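Local coordinates for protein peptidoglycan D,D-transpeptidase FtsI (Burkholderia pseudomallei, PDB 6HZI) that probably cross-links peptidoglycan stem peptides as the transpeptidase domain of a penicillin-binding protein of the serine D,D-peptidase family, at residues L8-K13 / G44-L49; I290-S295 / A316-T321. One frame throughout, in Å; residues are numbered along the deposited sequence.

Interaction 1. Residues L8-K13 / G44-L49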
# COMPACT_ATOMS: atom_id res chain seq x y z
N LEU A 8 -20.87 -14.61 -4.00
CA LEU A 8 -19.48 -14.22 -3.67
C LEU A 8 -18.83 -13.47 -4.83
O LEU A 8 -19.19 -13.71 -5.98
CB LEU A 8 -18.69 -15.48 -3.35
CG LEU A 8 -19.09 -16.18 -2.06
CD1 LEU A 8 -17.90 -16.95 -1.59
CD2 LEU A 8 -19.49 -15.19 -0.97
N SER A 9 -17.91 -12.57 -4.52
CA SER A 9 -17.23 -11.68 -5.50
C SER A 9 -15.93 -12.37 -5.91
O SER A 9 -15.39 -11.99 -6.91
CB SER A 9 -16.91 -10.32 -4.87
OG SER A 9 -16.27 -10.50 -3.59
N ILE A 10 -15.50 -13.40 -5.18
CA ILE A 10 -14.23 -14.09 -5.47
C ILE A 10 -14.34 -14.81 -6.81
O ILE A 10 -15.31 -15.52 -7.04
CB ILE A 10 -13.82 -14.97 -4.29
CG1 ILE A 10 -13.33 -14.03 -3.18
CG2 ILE A 10 -12.75 -15.98 -4.71
CD1 ILE A 10 -13.00 -14.69 -1.89
N ASP A 11 -13.43 -14.49 -7.72
CA ASP A 11 -13.32 -15.16 -9.03
C ASP A 11 -12.36 -16.35 -8.86
O ASP A 11 -11.19 -16.12 -8.66
CB ASP A 11 -12.89 -14.16 -10.10
CG ASP A 11 -12.85 -14.71 -11.53
OD1 ASP A 11 -12.43 -15.82 -11.72
OD2 ASP A 11 -13.17 -13.99 -12.42
N SER A 12 -12.84 -17.58 -9.02
CA SER A 12 -11.99 -18.80 -9.05
C SER A 12 -10.69 -18.59 -9.86
O SER A 12 -9.68 -19.03 -9.33
CB SER A 12 -12.76 -20.03 -9.50
OG SER A 12 -13.00 -19.96 -10.88
N LYS A 13 -10.70 -17.99 -11.07
CA LYS A 13 -9.47 -17.81 -11.90
C LYS A 13 -8.46 -16.91 -11.15
O LYS A 13 -7.28 -17.21 -11.08
CB LYS A 13 -9.77 -17.13 -13.24
CG LYS A 13 -10.54 -17.96 -14.25
CD LYS A 13 -10.92 -17.20 -15.54
CE LYS A 13 -11.94 -17.93 -16.41
NZ LYS A 13 -12.37 -17.08 -17.55
N GLY A 44 -15.36 -2.16 -5.31
CA GLY A 44 -14.78 -2.62 -4.01
C GLY A 44 -14.95 -4.12 -3.75
O GLY A 44 -14.69 -4.53 -2.61
N GLU A 45 -15.34 -4.91 -4.76
CA GLU A 45 -15.44 -6.38 -4.64
C GLU A 45 -14.06 -7.00 -4.51
O GLU A 45 -13.15 -6.66 -5.27
CB GLU A 45 -16.13 -6.96 -5.88
CG GLU A 45 -17.58 -6.54 -5.99
CD GLU A 45 -18.32 -7.04 -7.23
OE1 GLU A 45 -17.73 -7.79 -8.00
OE2 GLU A 45 -19.50 -6.69 -7.40
N VAL A 46 -13.89 -7.91 -3.57
CA VAL A 46 -12.66 -8.73 -3.44
C VAL A 46 -12.70 -9.82 -4.52
O VAL A 46 -13.60 -10.70 -4.46
CB VAL A 46 -12.57 -9.33 -2.04
CG1 VAL A 46 -11.36 -10.25 -1.87
CG2 VAL A 46 -12.59 -8.26 -0.96
N LEU A 47 -11.76 -9.78 -5.47
CA LEU A 47 -11.67 -10.80 -6.56
C LEU A 47 -10.84 -11.98 -6.06
O LEU A 47 -11.07 -13.11 -6.53
CB LEU A 47 -11.09 -10.19 -7.85
CG LEU A 47 -11.84 -8.96 -8.38
CD1 LEU A 47 -11.22 -8.44 -9.69
CD2 LEU A 47 -13.29 -9.34 -8.57
N SER A 48 -9.94 -11.76 -5.10
CA SER A 48 -9.15 -12.88 -4.54
C SER A 48 -8.71 -12.51 -3.16
O SER A 48 -8.60 -11.31 -2.84
CB SER A 48 -7.96 -13.25 -5.40
OG SER A 48 -6.98 -12.21 -5.39
N LEU A 49 -8.46 -13.55 -2.38
CA LEU A 49 -8.09 -13.40 -0.97
C LEU A 49 -7.37 -14.68 -0.59
O LEU A 49 -8.01 -15.74 -0.60
CB LEU A 49 -9.35 -13.12 -0.13
CG LEU A 49 -9.06 -12.81 1.34
CD1 LEU A 49 -8.47 -11.44 1.51
CD2 LEU A 49 -10.33 -12.91 2.15

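Interaction 2. Residues I290-S295 / A316-T321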
# COMPACT_ATOMS: atom_id res chain seq x y z
N ILE A 290 -7.86 -2.71 -10.87
CA ILE A 290 -7.59 -3.57 -9.70
C ILE A 290 -6.56 -2.89 -8.81
O ILE A 290 -5.69 -2.18 -9.34
CB ILE A 290 -7.10 -4.97 -10.11
CG1 ILE A 290 -5.86 -4.92 -11.00
CG2 ILE A 290 -8.23 -5.73 -10.78
CD1 ILE A 290 -5.16 -6.28 -11.11
N VAL A 291 -6.73 -3.09 -7.51
CA VAL A 291 -5.69 -2.88 -6.49
C VAL A 291 -5.18 -4.25 -6.09
O VAL A 291 -6.04 -5.15 -5.85
CB VAL A 291 -6.30 -2.15 -5.28
CG1 VAL A 291 -5.45 -2.28 -4.02
CG2 VAL A 291 -6.60 -0.69 -5.60
N VAL A 292 -3.86 -4.39 -5.99
CA VAL A 292 -3.26 -5.68 -5.59
C VAL A 292 -2.34 -5.42 -4.40
O VAL A 292 -1.51 -4.50 -4.49
CB VAL A 292 -2.54 -6.36 -6.77
CG1 VAL A 292 -1.73 -7.57 -6.33
CG2 VAL A 292 -3.51 -6.77 -7.88
N ALA A 293 -2.48 -6.23 -3.35
CA ALA A 293 -1.62 -6.13 -2.16
C ALA A 293 -0.97 -7.49 -1.92
O ALA A 293 -1.66 -8.54 -2.01
CB ALA A 293 -2.42 -5.67 -0.97
N VAL A 294 0.32 -7.45 -1.58
CA VAL A 294 1.15 -8.66 -1.38
C VAL A 294 2.02 -8.43 -0.16
O VAL A 294 2.63 -7.33 -0.06
CB VAL A 294 2.05 -8.96 -2.60
CG1 VAL A 294 2.89 -10.19 -2.34
CG2 VAL A 294 1.24 -9.14 -3.85
N SER A 295 2.11 -9.44 0.68
CA SER A 295 3.01 -9.43 1.87
C SER A 295 3.70 -10.79 2.03
O SER A 295 3.02 -11.84 1.98
CB SER A 295 2.22 -8.98 3.07
OG SER A 295 3.09 -8.72 4.16
N ALA A 316 3.58 -10.34 -11.17
CA ALA A 316 3.06 -11.61 -11.75
C ALA A 316 1.53 -11.66 -11.58
O ALA A 316 0.83 -11.85 -12.60
CB ALA A 316 3.75 -12.79 -11.10
N ILE A 317 1.01 -11.40 -10.37
CA ILE A 317 -0.47 -11.43 -10.11
C ILE A 317 -1.15 -10.38 -11.02
O ILE A 317 -2.26 -10.63 -11.54
CB ILE A 317 -0.77 -11.18 -8.61
CG1 ILE A 317 -0.26 -12.32 -7.72
CG2 ILE A 317 -2.26 -10.94 -8.38
CD1 ILE A 317 -0.34 -12.02 -6.25
N VAL A 318 -0.56 -9.20 -11.15
CA VAL A 318 -1.22 -8.12 -11.90
C VAL A 318 -1.32 -8.50 -13.39
O VAL A 318 -2.42 -8.38 -13.95
CB VAL A 318 -0.52 -6.77 -11.68
CG1 VAL A 318 -1.01 -5.74 -12.69
CG2 VAL A 318 -0.76 -6.27 -10.25
N GLY A 319 -0.21 -8.88 -14.02
CA GLY A 319 -0.25 -9.33 -15.42
C GLY A 319 -1.23 -10.50 -15.60
O GLY A 319 -2.11 -10.45 -16.49
N ASP A 320 -1.14 -11.53 -14.76
CA ASP A 320 -2.01 -12.72 -14.99
C ASP A 320 -3.45 -12.24 -14.86
O ASP A 320 -4.30 -12.63 -15.66
CB ASP A 320 -1.65 -13.90 -14.07
CG ASP A 320 -0.30 -14.53 -14.39
OD1 ASP A 320 0.16 -14.36 -15.54
OD2 ASP A 320 0.30 -15.17 -13.49
N THR A 321 -3.73 -11.41 -13.85
CA THR A 321 -5.13 -11.04 -13.53
C THR A 321 -5.70 -10.19 -14.66
O THR A 321 -6.91 -10.33 -15.01
CB THR A 321 -5.24 -10.29 -12.21
OG1 THR A 321 -4.87 -11.13 -11.11
CG2 THR A 321 -6.65 -9.81 -11.99

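Interaction 1. Residues L8-K13 / G44-L49
The hydroxyl OG of S9 donates to the carbonyl O of V46 at 2.8 Å, the shortest polar link between residues 8-13 and 44-49. CB of S9 is already directed at 44-49, and the side-chain rotation, chi1 49°, brings OG round to V46 O. The approach makes a C=O...OG angle of 130°, somewhat off the carbonyl plane. The same side chain lies against E45, S9 CB being 3.6 Å from E45 CB, while the E45 carboxylate finds its polar partner elsewhere, at T211. Two residues on, the backbone takes over: D11 N donates to L47 O at 3.0 Å, with an angle of 149° at the hydrogen. Between these two bonds I10 CA sits 3.5 Å from L47 O in a CA-H...O contact. Apolar contact is thinner, I10 CD1 reaching L49 CB at 4.3 Å. D11 is the N-cap of helix 12-28: its OD1 accepts from K13 N at 2.9 Å, nearly in line with the carboxylate C-O bond. The lead-in to a capped helix is thus fastened along the start of edge strand 46-52, where L47 and S48 both face V38 of the neighbouring strand 33-40, a classic beta bulge.

Interaction 2. Residues I290-S295 / A316-T321
V292 meets two neighbouring helix residues at the middle of this contact: its CG2 lies 3.7 Å from V318 CG2, while the other branch, CG1, meets I317 CG2 at 4.0 Å. Its torsion, chi1 171°, sets CG1 anti to the backbone N and CG2 beside it, which spreads the two methyls over both partners. In both pairs the side chains pass at a slant. V294 makes a different kind of approach, its CG2 and I317 CD1 coming tip to tip at 4.1 Å. Toward the start of the strand, I290 extends CD1 to the methyl CG2 of T321, 3.9 Å away. The packing is apolar throughout, and no hydrogen bond crosses it.

The participants show strict alternation. I290, V292 and V294 point their CB atoms at the helix, whereas V291 and A293 turn to the other face of the sheet, where V291 meets helix 187-198 at A198 and A293 meets it at L187 and A191. Strand 290-297 is flanked by 33-40 and 274-283 in an antiparallel sheet with helices on both faces, the arrangement of the penicillin-recognising transpeptidases and serine beta-lactamases. The segment axes come within 9.4 Å and run at 147°, nearly antiparallel, which puts I317 by V294 and V292, V318 by V292, and T321 by I290, in opposite order along the two segments.

The hydroxyl of T321 is bonded inside its own helix. I317 O accepts both T321 N, at 2.8 Å, and T321 OG1, at 2.7 Å, the two donors arriving from opposite faces of the carbonyl plane. This bond is consistent with the rotation (chi1 -66°) that leaves CG2 toward I290 CD1. On the helix flank, D320 OD1 forms a salt bridge with R323, and OD2 a hydrogen bond with N21 of helix 12-28.

How the interactions relate
Both segments of interaction 1 precede those of interaction 2 in the chain, yet their centres are only 12 Å apart and they touch where L47 CD1 packs on I290 CG2 at 4.2 Å. Strands of one antiparallel sheet take part in both: 46-52 is one of its two outermost strands, 33-40 comes next, and 290-297 follows. Helices 12-28 and 310-324, near the two ends of the modelled chain, pack on each other beside this sheet through I17 and N21; interaction 1 leads into the first and interaction 2 seats the second on the sheet. Interaction 1, at the outer strand, lies about 19 Å from the chain centre, and interaction 2 about 12 Å (contact centres).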